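PDB 1LKX: myosin IE heavy chain from Dictyostelium discoideum, which binds actin and hydrolyses ATP with a rate that actin raises, serving as a single-headed motor that may move membranes relative to actin filaments. Local coordinates for residues M30-D35 with G597-D602; I431-I436 with R620-A625; M164-N169 with I382-I387; I453-L458 with K479-N484. One frame throughout, in Å; residues are numbered along the deposited sequence.

Interaction 1 of 4, residues M30-D35 with G597-D602; sequences MRHKSD and GVIDED
H32 and K33, in the last turn of helix 21-33, pack against the loop G597-I599. The imidazole of H32 lies against this loop, with V598 N at the ring edge, in its plane, 3.8 Å from NE2. The apolar part of the contact is H32 CD2 with I599 CG1, 3.9 Å apart at an oblique approach, and I599 CD1 is also close to the ring. A chi1 of -177° sets CG of H32 opposite the backbone N and carries the imidazole to the 597-599 loop. K33 runs beside it, its CE 3.9 Å from G597 O and its NZ 3.6 Å from I599 N, a proximity rather than a hydrogen bond. The helix closes here in a Schellman motif: D35, with positive phi, is its C-prime residue, and D35 N bonds H32 O at 3.0 Å. S34 OG adds a 2.9 Å bond to R31 O. The partner segment leads into helix 601-611, the SH2 helix of the myosin head, with D600 at the N-cap position. A hydrogen bond between H32 ND1 and T48 OG1 helps fix the rotation of the imidazole. With the imidazole cut back to an alanine here, T48 OG1 would probably lose this partner and a gap is likely to open beside I599. D35 has a long, weak ion pair with K52, a residue of the ADP pocket.

Interaction 2 of 4, residues I431-I436 with R620-A625; sequences IEWKNI and RRAGFA
The backbones of I431-I436, an irregular loop, and R620-A625, a helix end running into a turn, stay well apart, K434 CA and A622 CA being nearest at 7.8 Å, and side chains bridge the gap. W433 does most of this. Its CG stands anti to the backbone N (chi1 -173°), which swings the six-membered ring across to the end of helix 614-622. There CH2 lies 3.4 Å from A622 CB, while CZ3 is 3.2 Å from A622 O; both G623 N and this carbonyl oxygen sit at the ring edge, near its plane. A622 CB is further surrounded by K434 CE and by I436 CD1, each 3.8 Å away, so one methyl group meets three side chains of the loop. In myosin terms the loop following helix 398-430 is the relay loop, and helix 614-622 is the SH1 helix, placing the contact where the relay meets the SH1 region. Replacing the indole by an alanine here would probably open a gap beside A622 CB and remove the ring edge that meets the helix end. At the other end of the loop, I431 CG2 meets F624 CE1 obliquely at 3.6 Å, and both residues also touch R671 of strand 670-672. Y426 of helix 398-430 bonds F624 N through its hydroxyl and brings its ring against W433. R620 forms a salt bridge with E422 of the same helix.

Interaction 3 of 4, residues M164-N169 with I382-I387; sequences MEMQFN and IGILDI
In M166 the first torsion places CG anti to the carbonyl carbon (chi1 -53°) and beside the backbone N, which sets it near I382 O; CB and CG each lie 3.4 Å from that oxygen. F168 adopts the same setting (chi1 -55°), which brings ring atom CE1 to 4.0 Å from I382 CB. M166 CG lies near I384 CD1, the two side chains crossing obliquely. The backbones form a regular antiparallel ladder in which M164 with I384 and M166 with I382 are hydrogen-bonded pairs flanking the non-hydrogen-bonded pair E165 with G383. M164 N reaches I384 O at 2.9 Å and I382 N reaches M166 O at 2.8 Å, both donors in the carbonyl plane. M166 N bonds I382 O nearly straight (166° at the hydrogen), yet comes from above that carbonyl plane. The strands, 161-168 and 381-386, are neighbours in the central mixed sheet of the myosin head. The first follows the switch-1 segment, and the second runs directly into switch 2, which bears Y388 and G389 of the vanadate pocket. M164, M166, I382 and I384 point to one face; there helix 107-121, which follows the P-loop, packs M115 against M166 and I384, and L118 against I382. G383, with no side chain, lets E165 CG pass 4.2 Å from its CA on the other face. Beyond the ladder, D386 makes a weak hydrogen bond to T108, a ligand of the magnesium ion.

Interaction 4 of 4, residues I453-L458 with K479-N484; sequences IGLISL and KQFEKN
Two consecutive helices of the lower 50 kDa subdomain of the myosin head, 455-464 and 470-480, meet here, the start of the first lying against the end of the second. I453 and Q480 make the outer part of the contact. The methyl CG2 of I453 is set against the amide end of Q480, 3.2 Å from NE2 and 3.4 Å from CD, the two side chains crossing at about a right angle. Q480 extends from the helix with CG anti to the backbone N (chi1 -180°), then bends at chi2, which lays its aliphatic part near the methyl group; its CG also sits 3.9 Å above one face of the F481 ring, offset toward the rim. F481, the first residue to leave helical geometry, forms the inner part. Its leading ring atom CZ points at the turn before helix 455-464, 3.6 Å from I453 O and 4.1 Å from G454 CA, both near the ring plane at the edge. L455 CD2 adds an oblique apolar contact at 4.2 Å from F481 CE2. G454 is at the N-cap position of helix 455-464, so the ring edge meets the chain just where that helix begins. I448, just after helix 443-447, also touches F481. The partners, then, come from the outer ends of a helix-loop-helix: the residues entering its first helix and those leaving its second.

Overall arrangement
All four contacts belong to the motor domain, and none touches another. Interaction 3 lies in its core, with I384 about 11 Å from the bound ADP by side chain, in the sheet that carries the nucleotide elements. Interaction 1 approaches the nucleotide from the surface: the H32 side chain is about 9 Å from ADP, though the contact centres of 1 and 3 are 31 Å apart. Interactions 1 and 2 are joined through the chain, since helix 601-611 leads on to helix 614-622; their nearest atoms are about 14 Å apart. Interaction 4 is remote from the annotated sites, its centre 41 Å from that of interaction 1 and 37 Å from that of interaction 2.

Interaction 1 of 4, residues M30-D35 with G597-D602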
loop_
_atom_site.group_PDB
_atom_site.type_symbol
_atom_site.label_atom_id
_atom_site.label_comp_id
_atom_site.label_asym_id
_atom_site.label_seq_id
_atom_site.Cartn_x
_atom_site.Cartn_y
_atom_site.Cartn_z
ATOM N N MET A 30 -7.092 -10.348 -25.143
ATOM C CA MET A 30 -7.622 -11.645 -25.510
ATOM C C MET A 30 -7.802 -12.516 -24.278
ATOM O O MET A 30 -8.875 -13.072 -24.057
ATOM C CB MET A 30 -6.653 -12.310 -26.467
ATOM C CG MET A 30 -7.272 -13.300 -27.411
ATOM S SD MET A 30 -5.956 -14.044 -28.368
ATOM C CE MET A 30 -5.125 -12.557 -29.092
ATOM N N ARG A 31 -6.742 -12.634 -23.483
ATOM C CA ARG A 31 -6.773 -13.432 -22.266
ATOM C C ARG A 31 -7.872 -12.911 -21.344
ATOM O O ARG A 31 -8.793 -13.631 -20.980
ATOM C CB ARG A 31 -5.438 -13.327 -21.522
ATOM C CG ARG A 31 -4.190 -13.426 -22.379
ATOM C CD ARG A 31 -3.900 -14.851 -22.822
ATOM N NE ARG A 31 -2.793 -15.471 -22.089
ATOM C CZ ARG A 31 -2.847 -15.862 -20.818
ATOM N NH1 ARG A 31 -3.957 -15.700 -20.108
ATOM N NH2 ARG A 31 -1.790 -16.437 -20.263
ATOM N N HIS A 32 -7.763 -11.642 -20.975
ATOM C CA HIS A 32 -8.722 -11.036 -20.066
ATOM C C HIS A 32 -10.178 -11.253 -20.430
ATOM O O HIS A 32 -11.000 -11.574 -19.578
ATOM C CB HIS A 32 -8.483 -9.535 -19.936
ATOM C CG HIS A 32 -9.406 -8.876 -18.959
ATOM N ND1 HIS A 32 -9.277 -9.023 -17.594
ATOM C CD2 HIS A 32 -10.511 -8.119 -19.152
ATOM C CE1 HIS A 32 -10.262 -8.386 -16.989
ATOM N NE2 HIS A 32 -11.025 -7.829 -17.911
ATOM N N LYS A 33 -10.495 -11.057 -21.695
ATOM C CA LYS A 33 -11.863 -11.213 -22.149
ATOM C C LYS A 33 -12.386 -12.626 -21.887
ATOM O O LYS A 33 -13.596 -12.831 -21.750
ATOM C CB LYS A 33 -11.952 -10.887 -23.641
ATOM C CG LYS A 33 -13.018 -9.858 -24.003
ATOM C CD LYS A 33 -12.529 -8.431 -23.793
ATOM C CE LYS A 33 -13.535 -7.395 -24.331
ATOM N NZ LYS A 33 -12.988 -5.989 -24.386
ATOM N N SER A 34 -11.478 -13.598 -21.818
ATOM C CA SER A 34 -11.867 -14.988 -21.564
ATOM C C SER A 34 -11.568 -15.456 -20.129
ATOM O O SER A 34 -11.376 -16.654 -19.875
ATOM C CB SER A 34 -11.187 -15.924 -22.570
ATOM O OG SER A 34 -9.776 -15.856 -22.482
ATOM N N ASP A 35 -11.528 -14.495 -19.205
ATOM C CA ASP A 35 -11.279 -14.760 -17.797
ATOM C C ASP A 35 -9.918 -15.355 -17.462
ATOM O O ASP A 35 -9.802 -16.173 -16.554
ATOM C CB ASP A 35 -12.391 -15.649 -17.240
ATOM C CG ASP A 35 -13.720 -14.925 -17.160
ATOM O OD1 ASP A 35 -14.734 -15.564 -16.789
ATOM O OD2 ASP A 35 -13.745 -13.711 -17.466
ATOM N N GLY A 597 -15.070 -8.061 -17.372
ATOM C CA GLY A 597 -14.758 -8.387 -18.751
ATOM C C GLY A 597 -14.735 -7.248 -19.758
ATOM O O GLY A 597 -15.319 -7.361 -20.826
ATOM N N VAL A 598 -14.057 -6.152 -19.434
ATOM C CA VAL A 598 -13.955 -5.014 -20.351
ATOM C C VAL A 598 -12.565 -4.399 -20.317
ATOM O O VAL A 598 -11.984 -4.208 -19.240
ATOM C CB VAL A 598 -14.945 -3.895 -19.997
ATOM C CG1 VAL A 598 -14.724 -2.709 -20.919
ATOM C CG2 VAL A 598 -16.371 -4.402 -20.100
ATOM N N ILE A 599 -12.034 -4.082 -21.492
ATOM C CA ILE A 599 -10.722 -3.469 -21.564
ATOM C C ILE A 599 -10.805 -2.049 -22.089
ATOM O O ILE A 599 -11.562 -1.772 -23.014
ATOM C CB ILE A 599 -9.770 -4.273 -22.455
ATOM C CG1 ILE A 599 -9.268 -5.500 -21.696
ATOM C CG2 ILE A 599 -8.583 -3.412 -22.868
ATOM C CD1 ILE A 599 -8.378 -5.170 -20.505
ATOM N N ASP A 600 -10.025 -1.158 -21.477
ATOM C CA ASP A 600 -9.964 0.244 -21.855
ATOM C C ASP A 600 -8.651 0.394 -22.610
ATOM O O ASP A 600 -7.667 0.887 -22.079
ATOM C CB ASP A 600 -9.960 1.109 -20.597
ATOM C CG ASP A 600 -10.289 2.566 -20.877
ATOM O OD1 ASP A 600 -9.627 3.178 -21.746
ATOM O OD2 ASP A 600 -11.212 3.100 -20.215
ATOM N N GLU A 601 -8.651 -0.055 -23.856
ATOM C CA GLU A 601 -7.473 -0.026 -24.716
ATOM C C GLU A 601 -6.407 1.005 -24.353
ATOM O O GLU A 601 -5.316 0.647 -23.929
ATOM C CB GLU A 601 -7.912 0.175 -26.165
ATOM C CG GLU A 601 -6.773 0.195 -27.197
ATOM C CD GLU A 601 -6.284 -1.198 -27.579
ATOM O OE1 GLU A 601 -5.531 -1.317 -28.580
ATOM O OE2 GLU A 601 -6.657 -2.165 -26.877
ATOM N N ASP A 602 -6.720 2.284 -24.527
ATOM C CA ASP A 602 -5.765 3.362 -24.232
ATOM C C ASP A 602 -5.228 3.267 -22.813
ATOM O O ASP A 602 -4.025 3.178 -22.575
ATOM C CB ASP A 602 -6.432 4.739 -24.411
ATOM C CG ASP A 602 -6.612 5.128 -25.876
ATOM O OD1 ASP A 602 -5.614 5.529 -26.523
ATOM O OD2 ASP A 602 -7.756 5.025 -26.374
#

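Interaction 2 of 4, residues I431-I436 with R620-A625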
loop_
_atom_site.group_PDB
_atom_site.type_symbol
_atom_site.label_atom_id
_atom_site.label_comp_id
_atom_site.label_asym_id
_atom_site.label_seq_id
_atom_site.Cartn_x
_atom_site.Cartn_y
_atom_site.Cartn_z
ATOM N N ILE A 431 28.928 -10.366 -21.090
ATOM C CA ILE A 431 28.115 -11.240 -21.925
ATOM C C ILE A 431 27.510 -10.449 -23.073
ATOM O O ILE A 431 26.430 -9.882 -22.926
ATOM C CB ILE A 431 26.957 -11.879 -21.132
ATOM C CG1 ILE A 431 27.495 -12.593 -19.891
ATOM C CG2 ILE A 431 26.199 -12.851 -22.030
ATOM C CD1 ILE A 431 28.459 -13.712 -20.200
ATOM N N GLU A 432 28.218 -10.410 -24.202
ATOM C CA GLU A 432 27.772 -9.702 -25.404
ATOM C C GLU A 432 26.320 -9.308 -25.204
ATOM O O GLU A 432 25.434 -10.168 -25.177
ATOM C CB GLU A 432 27.910 -10.614 -26.625
ATOM C CG GLU A 432 29.315 -11.192 -26.809
ATOM C CD GLU A 432 30.298 -10.217 -27.454
ATOM O OE1 GLU A 432 30.263 -10.070 -28.698
ATOM O OE2 GLU A 432 31.104 -9.598 -26.719
ATOM N N TRP A 433 26.079 -8.013 -25.049
ATOM C CA TRP A 433 24.730 -7.547 -24.791
ATOM C C TRP A 433 24.288 -6.308 -25.561
ATOM O O TRP A 433 24.964 -5.280 -25.555
ATOM C CB TRP A 433 24.573 -7.301 -23.277
ATOM C CG TRP A 433 23.170 -6.979 -22.846
ATOM C CD1 TRP A 433 22.706 -5.784 -22.376
ATOM C CD2 TRP A 433 22.040 -7.852 -22.909
ATOM N NE1 TRP A 433 21.355 -5.859 -22.148
ATOM C CE2 TRP A 433 20.922 -7.117 -22.467
ATOM C CE3 TRP A 433 21.866 -9.185 -23.299
ATOM C CZ2 TRP A 433 19.645 -7.671 -22.406
ATOM C CZ3 TRP A 433 20.599 -9.734 -23.237
ATOM C CH2 TRP A 433 19.503 -8.977 -22.793
ATOM N N LYS A 434 23.147 -6.415 -26.232
ATOM C CA LYS A 434 22.595 -5.276 -26.951
ATOM C C LYS A 434 21.779 -4.509 -25.916
ATOM O O LYS A 434 20.635 -4.877 -25.613
ATOM C CB LYS A 434 21.704 -5.734 -28.112
ATOM C CG LYS A 434 20.844 -6.955 -27.830
ATOM C CD LYS A 434 20.038 -7.317 -29.070
ATOM C CE LYS A 434 19.559 -8.755 -29.031
ATOM N NZ LYS A 434 20.694 -9.715 -29.101
ATOM N N ASN A 435 22.385 -3.458 -25.360
ATOM C CA ASN A 435 21.749 -2.637 -24.332
ATOM C C ASN A 435 20.308 -2.245 -24.668
ATOM O O ASN A 435 20.069 -1.344 -25.470
ATOM C CB ASN A 435 22.582 -1.373 -24.083
ATOM C CG ASN A 435 22.420 -0.825 -22.660
ATOM O OD1 ASN A 435 22.868 0.287 -22.355
ATOM N ND2 ASN A 435 21.791 -1.612 -21.783
ATOM N N ILE A 436 19.351 -2.930 -24.046
ATOM C CA ILE A 436 17.934 -2.649 -24.252
ATOM C C ILE A 436 17.582 -1.481 -23.340
ATOM O O ILE A 436 17.461 -1.656 -22.126
ATOM C CB ILE A 436 17.069 -3.865 -23.867
ATOM C CG1 ILE A 436 17.665 -5.132 -24.479
ATOM C CG2 ILE A 436 15.649 -3.671 -24.356
ATOM C CD1 ILE A 436 16.873 -6.384 -24.200
ATOM N N ARG A 620 13.933 -9.958 -21.267
ATOM C CA ARG A 620 13.741 -11.386 -21.017
ATOM C C ARG A 620 14.108 -12.217 -22.255
ATOM O O ARG A 620 14.637 -13.330 -22.151
ATOM C CB ARG A 620 12.286 -11.649 -20.625
ATOM C CG ARG A 620 12.063 -12.950 -19.870
ATOM C CD ARG A 620 12.713 -12.906 -18.499
ATOM N NE ARG A 620 14.170 -12.966 -18.570
ATOM C CZ ARG A 620 14.978 -12.349 -17.713
ATOM N NH1 ARG A 620 14.469 -11.618 -16.727
ATOM N NH2 ARG A 620 16.293 -12.478 -17.825
ATOM N N ARG A 621 13.812 -11.677 -23.429
ATOM C CA ARG A 621 14.153 -12.370 -24.654
ATOM C C ARG A 621 15.671 -12.357 -24.795
ATOM O O ARG A 621 16.339 -13.296 -24.362
ATOM C CB ARG A 621 13.491 -11.696 -25.850
ATOM C CG ARG A 621 12.111 -12.231 -26.138
ATOM C CD ARG A 621 11.517 -11.542 -27.329
ATOM N NE ARG A 621 10.406 -12.302 -27.882
ATOM C CZ ARG A 621 10.532 -13.495 -28.453
ATOM N NH1 ARG A 621 9.462 -14.115 -28.933
ATOM N NH2 ARG A 621 11.726 -14.067 -28.544
ATOM N N ALA A 622 16.211 -11.285 -25.372
ATOM C CA ALA A 622 17.652 -11.151 -25.569
ATOM C C ALA A 622 18.473 -11.763 -24.430
ATOM O O ALA A 622 19.536 -12.342 -24.662
ATOM C CB ALA A 622 18.011 -9.674 -25.738
ATOM N N GLY A 623 17.968 -11.635 -23.205
ATOM C CA GLY A 623 18.662 -12.159 -22.036
ATOM C C GLY A 623 18.593 -13.662 -21.836
ATOM O O GLY A 623 18.095 -14.387 -22.695
ATOM N N PHE A 624 19.094 -14.128 -20.693
ATOM C CA PHE A 624 19.104 -15.555 -20.377
ATOM C C PHE A 624 18.240 -15.903 -19.166
ATOM O O PHE A 624 18.096 -15.104 -18.246
ATOM C CB PHE A 624 20.536 -16.029 -20.120
ATOM C CG PHE A 624 21.493 -15.702 -21.230
ATOM C CD1 PHE A 624 21.991 -14.413 -21.381
ATOM C CD2 PHE A 624 21.898 -16.685 -22.129
ATOM C CE1 PHE A 624 22.884 -14.106 -22.416
ATOM C CE2 PHE A 624 22.788 -16.388 -23.166
ATOM C CZ PHE A 624 23.282 -15.097 -23.310
ATOM N N ALA A 625 17.679 -17.108 -19.171
ATOM C CA ALA A 625 16.830 -17.572 -18.079
ATOM C C ALA A 625 17.522 -17.354 -16.752
ATOM O O ALA A 625 17.251 -16.379 -16.065
ATOM C CB ALA A 625 16.505 -19.042 -18.254
#

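Interaction 3 of 4, residues M164-N169 with I382-I387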
loop_
_atom_site.group_PDB
_atom_site.type_symbol
_atom_site.label_atom_id
_atom_site.label_comp_id
_atom_site.label_asym_id
_atom_site.label_seq_id
_atom_site.Cartn_x
_atom_site.Cartn_y
_atom_site.Cartn_z
ATOM N N MET A 164 3.095 -6.820 5.188
ATOM C CA MET A 164 2.774 -7.961 6.027
ATOM C C MET A 164 3.896 -8.977 5.963
ATOM O O MET A 164 4.256 -9.446 4.893
ATOM C CB MET A 164 1.474 -8.608 5.538
ATOM C CG MET A 164 0.438 -8.895 6.614
ATOM S SD MET A 164 1.002 -9.974 7.971
ATOM C CE MET A 164 1.663 -11.384 7.014
ATOM N N GLU A 165 4.449 -9.324 7.116
ATOM C CA GLU A 165 5.517 -10.304 7.154
ATOM C C GLU A 165 5.091 -11.645 7.715
ATOM O O GLU A 165 4.731 -11.747 8.878
ATOM C CB GLU A 165 6.690 -9.785 7.967
ATOM C CG GLU A 165 7.533 -8.792 7.217
ATOM C CD GLU A 165 8.768 -8.388 7.985
ATOM O OE1 GLU A 165 9.635 -7.704 7.390
ATOM O OE2 GLU A 165 8.872 -8.751 9.183
ATOM N N MET A 166 5.137 -12.672 6.876
ATOM C CA MET A 166 4.795 -14.029 7.281
ATOM C C MET A 166 6.041 -14.633 7.934
ATOM O O MET A 166 7.108 -14.686 7.313
ATOM C CB MET A 166 4.424 -14.867 6.059
ATOM C CG MET A 166 3.347 -14.279 5.149
ATOM S SD MET A 166 1.662 -14.580 5.698
ATOM C CE MET A 166 1.736 -16.430 6.020
ATOM N N GLN A 167 5.911 -15.096 9.174
ATOM C CA GLN A 167 7.041 -15.680 9.885
ATOM C C GLN A 167 6.963 -17.197 9.927
ATOM O O GLN A 167 5.948 -17.764 10.328
ATOM C CB GLN A 167 7.087 -15.141 11.308
ATOM C CG GLN A 167 7.106 -13.638 11.376
ATOM C CD GLN A 167 6.830 -13.116 12.775
ATOM O OE1 GLN A 167 6.733 -11.909 12.992
ATOM N NE2 GLN A 167 6.700 -14.025 13.730
ATOM N N PHE A 168 8.042 -17.853 9.517
ATOM C CA PHE A 168 8.103 -19.312 9.517
ATOM C C PHE A 168 9.343 -19.758 10.254
ATOM O O PHE A 168 10.249 -18.955 10.492
ATOM C CB PHE A 168 8.214 -19.861 8.090
ATOM C CG PHE A 168 7.132 -19.404 7.174
ATOM C CD1 PHE A 168 7.137 -18.111 6.665
ATOM C CD2 PHE A 168 6.096 -20.262 6.824
ATOM C CE1 PHE A 168 6.123 -17.680 5.818
ATOM C CE2 PHE A 168 5.081 -19.835 5.978
ATOM C CZ PHE A 168 5.093 -18.541 5.473
ATOM N N ASN A 169 9.389 -21.038 10.605
ATOM C CA ASN A 169 10.565 -21.611 11.252
ATOM C C ASN A 169 11.307 -22.403 10.167
ATOM O O ASN A 169 10.772 -22.615 9.075
ATOM C CB ASN A 169 10.161 -22.542 12.390
ATOM C CG ASN A 169 9.229 -23.646 11.936
ATOM O OD1 ASN A 169 9.070 -23.890 10.743
ATOM N ND2 ASN A 169 8.615 -24.328 12.889
ATOM N N ILE A 382 8.584 -14.118 4.994
ATOM C CA ILE A 382 8.121 -13.835 3.651
ATOM C C ILE A 382 7.289 -12.568 3.743
ATOM O O ILE A 382 6.184 -12.583 4.265
ATOM C CB ILE A 382 7.253 -14.956 3.078
ATOM C CG1 ILE A 382 8.123 -16.139 2.671
ATOM C CG2 ILE A 382 6.511 -14.454 1.872
ATOM C CD1 ILE A 382 7.365 -17.201 1.915
ATOM N N GLY A 383 7.835 -11.465 3.252
ATOM C CA GLY A 383 7.110 -10.214 3.303
ATOM C C GLY A 383 6.206 -10.040 2.102
ATOM O O GLY A 383 6.471 -10.566 1.028
ATOM N N ILE A 384 5.125 -9.302 2.294
ATOM C CA ILE A 384 4.177 -9.034 1.235
ATOM C C ILE A 384 3.881 -7.545 1.314
ATOM O O ILE A 384 3.463 -7.046 2.350
ATOM C CB ILE A 384 2.882 -9.807 1.447
ATOM C CG1 ILE A 384 3.173 -11.301 1.578
ATOM C CG2 ILE A 384 1.954 -9.581 0.280
ATOM C CD1 ILE A 384 1.933 -12.143 1.841
ATOM N N LEU A 385 4.104 -6.829 0.223
ATOM C CA LEU A 385 3.871 -5.394 0.213
ATOM C C LEU A 385 2.551 -5.017 -0.423
ATOM O O LEU A 385 2.245 -5.445 -1.523
ATOM C CB LEU A 385 4.996 -4.683 -0.529
ATOM C CG LEU A 385 4.826 -3.171 -0.540
ATOM C CD1 LEU A 385 5.207 -2.624 0.799
ATOM C CD2 LEU A 385 5.689 -2.555 -1.603
ATOM N N ASP A 386 1.771 -4.214 0.282
ATOM C CA ASP A 386 0.491 -3.741 -0.222
ATOM C C ASP A 386 0.344 -2.261 0.111
ATOM O O ASP A 386 -0.090 -1.912 1.207
ATOM C CB ASP A 386 -0.659 -4.513 0.411
ATOM C CG ASP A 386 -2.013 -3.904 0.085
ATOM O OD1 ASP A 386 -2.240 -3.581 -1.111
ATOM O OD2 ASP A 386 -2.843 -3.753 1.017
ATOM N N ILE A 387 0.694 -1.395 -0.838
ATOM C CA ILE A 387 0.620 0.045 -0.619
ATOM C C ILE A 387 -0.560 0.676 -1.335
ATOM O O ILE A 387 -1.210 0.027 -2.141
ATOM C CB ILE A 387 1.919 0.733 -1.103
ATOM C CG1 ILE A 387 2.209 0.349 -2.559
ATOM C CG2 ILE A 387 3.086 0.308 -0.245
ATOM C CD1 ILE A 387 1.584 1.258 -3.581
#

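Interaction 4 of 4, residues I453-L458 with K479-N484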
loop_
_atom_site.group_PDB
_atom_site.type_symbol
_atom_site.label_atom_id
_atom_site.label_comp_id
_atom_site.label_asym_id
_atom_site.label_seq_id
_atom_site.Cartn_x
_atom_site.Cartn_y
_atom_site.Cartn_z
ATOM N N ILE A 453 16.958 20.602 -1.161
ATOM C CA ILE A 453 16.477 21.221 -2.403
ATOM C C ILE A 453 15.580 20.197 -3.108
ATOM O O ILE A 453 15.819 19.812 -4.252
ATOM C CB ILE A 453 17.623 21.590 -3.380
ATOM C CG1 ILE A 453 18.662 22.457 -2.680
ATOM C CG2 ILE A 453 17.071 22.354 -4.560
ATOM C CD1 ILE A 453 19.920 22.631 -3.486
ATOM N N GLY A 454 14.557 19.740 -2.395
ATOM C CA GLY A 454 13.623 18.776 -2.940
ATOM C C GLY A 454 12.271 19.226 -2.446
ATOM O O GLY A 454 12.200 19.980 -1.480
ATOM N N LEU A 455 11.197 18.782 -3.086
ATOM C CA LEU A 455 9.873 19.207 -2.663
ATOM C C LEU A 455 9.621 19.128 -1.162
ATOM O O LEU A 455 9.412 20.153 -0.517
ATOM C CB LEU A 455 8.799 18.416 -3.389
ATOM C CG LEU A 455 8.699 18.631 -4.892
ATOM C CD1 LEU A 455 7.533 17.816 -5.423
ATOM C CD2 LEU A 455 8.510 20.105 -5.197
ATOM N N ILE A 456 9.643 17.934 -0.586
ATOM C CA ILE A 456 9.367 17.843 0.839
ATOM C C ILE A 456 10.426 18.472 1.722
ATOM O O ILE A 456 10.154 18.807 2.877
ATOM C CB ILE A 456 9.114 16.386 1.295
ATOM C CG1 ILE A 456 10.200 15.459 0.765
ATOM C CG2 ILE A 456 7.735 15.932 0.821
ATOM C CD1 ILE A 456 9.915 13.993 1.070
ATOM N N SER A 457 11.629 18.650 1.184
ATOM C CA SER A 457 12.689 19.273 1.964
ATOM C C SER A 457 12.474 20.791 1.996
ATOM O O SER A 457 12.736 21.437 2.998
ATOM C CB SER A 457 14.051 18.926 1.377
ATOM O OG SER A 457 15.042 18.947 2.387
ATOM N N LEU A 458 11.994 21.358 0.897
ATOM C CA LEU A 458 11.708 22.783 0.845
ATOM C C LEU A 458 10.478 23.058 1.708
ATOM O O LEU A 458 10.468 23.969 2.529
ATOM C CB LEU A 458 11.417 23.222 -0.590
ATOM C CG LEU A 458 12.548 23.578 -1.559
ATOM C CD1 LEU A 458 13.323 24.763 -1.016
ATOM C CD2 LEU A 458 13.458 22.393 -1.767
ATOM N N LYS A 479 10.354 28.739 -8.283
ATOM C CA LYS A 479 11.607 29.407 -8.597
ATOM C C LYS A 479 12.751 28.398 -8.588
ATOM O O LYS A 479 13.495 28.288 -9.553
ATOM C CB LYS A 479 11.895 30.518 -7.580
ATOM C CG LYS A 479 10.941 31.704 -7.654
ATOM C CD LYS A 479 11.341 32.796 -6.659
ATOM C CE LYS A 479 10.452 34.031 -6.792
ATOM N NZ LYS A 479 9.004 33.738 -6.566
ATOM N N GLN A 480 12.867 27.656 -7.492
ATOM C CA GLN A 480 13.920 26.665 -7.312
ATOM C C GLN A 480 13.983 25.638 -8.425
ATOM O O GLN A 480 15.040 25.083 -8.712
ATOM C CB GLN A 480 13.728 25.956 -5.971
ATOM C CG GLN A 480 14.771 24.899 -5.668
ATOM C CD GLN A 480 16.171 25.470 -5.544
ATOM O OE1 GLN A 480 16.436 26.320 -4.694
ATOM N NE2 GLN A 480 17.075 25.001 -6.393
ATOM N N PHE A 481 12.845 25.380 -9.051
ATOM C CA PHE A 481 12.787 24.403 -10.128
ATOM C C PHE A 481 12.361 25.039 -11.442
ATOM O O PHE A 481 12.762 26.157 -11.763
ATOM C CB PHE A 481 11.827 23.274 -9.754
ATOM C CG PHE A 481 12.254 22.504 -8.543
ATOM C CD1 PHE A 481 13.278 21.570 -8.629
ATOM C CD2 PHE A 481 11.672 22.752 -7.305
ATOM C CE1 PHE A 481 13.727 20.892 -7.491
ATOM C CE2 PHE A 481 12.112 22.082 -6.170
ATOM C CZ PHE A 481 13.145 21.149 -6.263
ATOM N N GLU A 482 11.537 24.327 -12.194
ATOM C CA GLU A 482 11.089 24.826 -13.482
ATOM C C GLU A 482 12.288 25.343 -14.249
ATOM O O GLU A 482 12.477 26.535 -14.469
ATOM C CB GLU A 482 10.026 25.907 -13.312
ATOM C CG GLU A 482 8.665 25.316 -12.966
ATOM C CD GLU A 482 7.565 26.355 -12.889
ATOM O OE1 GLU A 482 7.615 27.211 -11.970
ATOM O OE2 GLU A 482 6.654 26.305 -13.755
ATOM N N LYS A 483 13.095 24.364 -14.617
ATOM C CA LYS A 483 14.329 24.468 -15.371
ATOM C C LYS A 483 14.668 22.996 -15.188
ATOM O O LYS A 483 15.653 22.460 -15.699
ATOM C CB LYS A 483 15.345 25.377 -14.664
ATOM C CG LYS A 483 16.351 26.033 -15.619
ATOM C CD LYS A 483 15.627 26.785 -16.740
ATOM C CE LYS A 483 16.585 27.322 -17.809
ATOM N NZ LYS A 483 17.482 28.418 -17.327
ATOM N N ASN A 484 13.773 22.364 -14.435
ATOM C CA ASN A 484 13.808 20.958 -14.095
ATOM C C ASN A 484 12.492 20.408 -14.643
ATOM O O ASN A 484 11.429 20.968 -14.383
ATOM C CB ASN A 484 13.884 20.816 -12.560
ATOM C CG ASN A 484 13.596 19.402 -12.068
ATOM O OD1 ASN A 484 12.473 18.936 -12.145
ATOM N ND2 ASN A 484 14.615 18.723 -11.551
#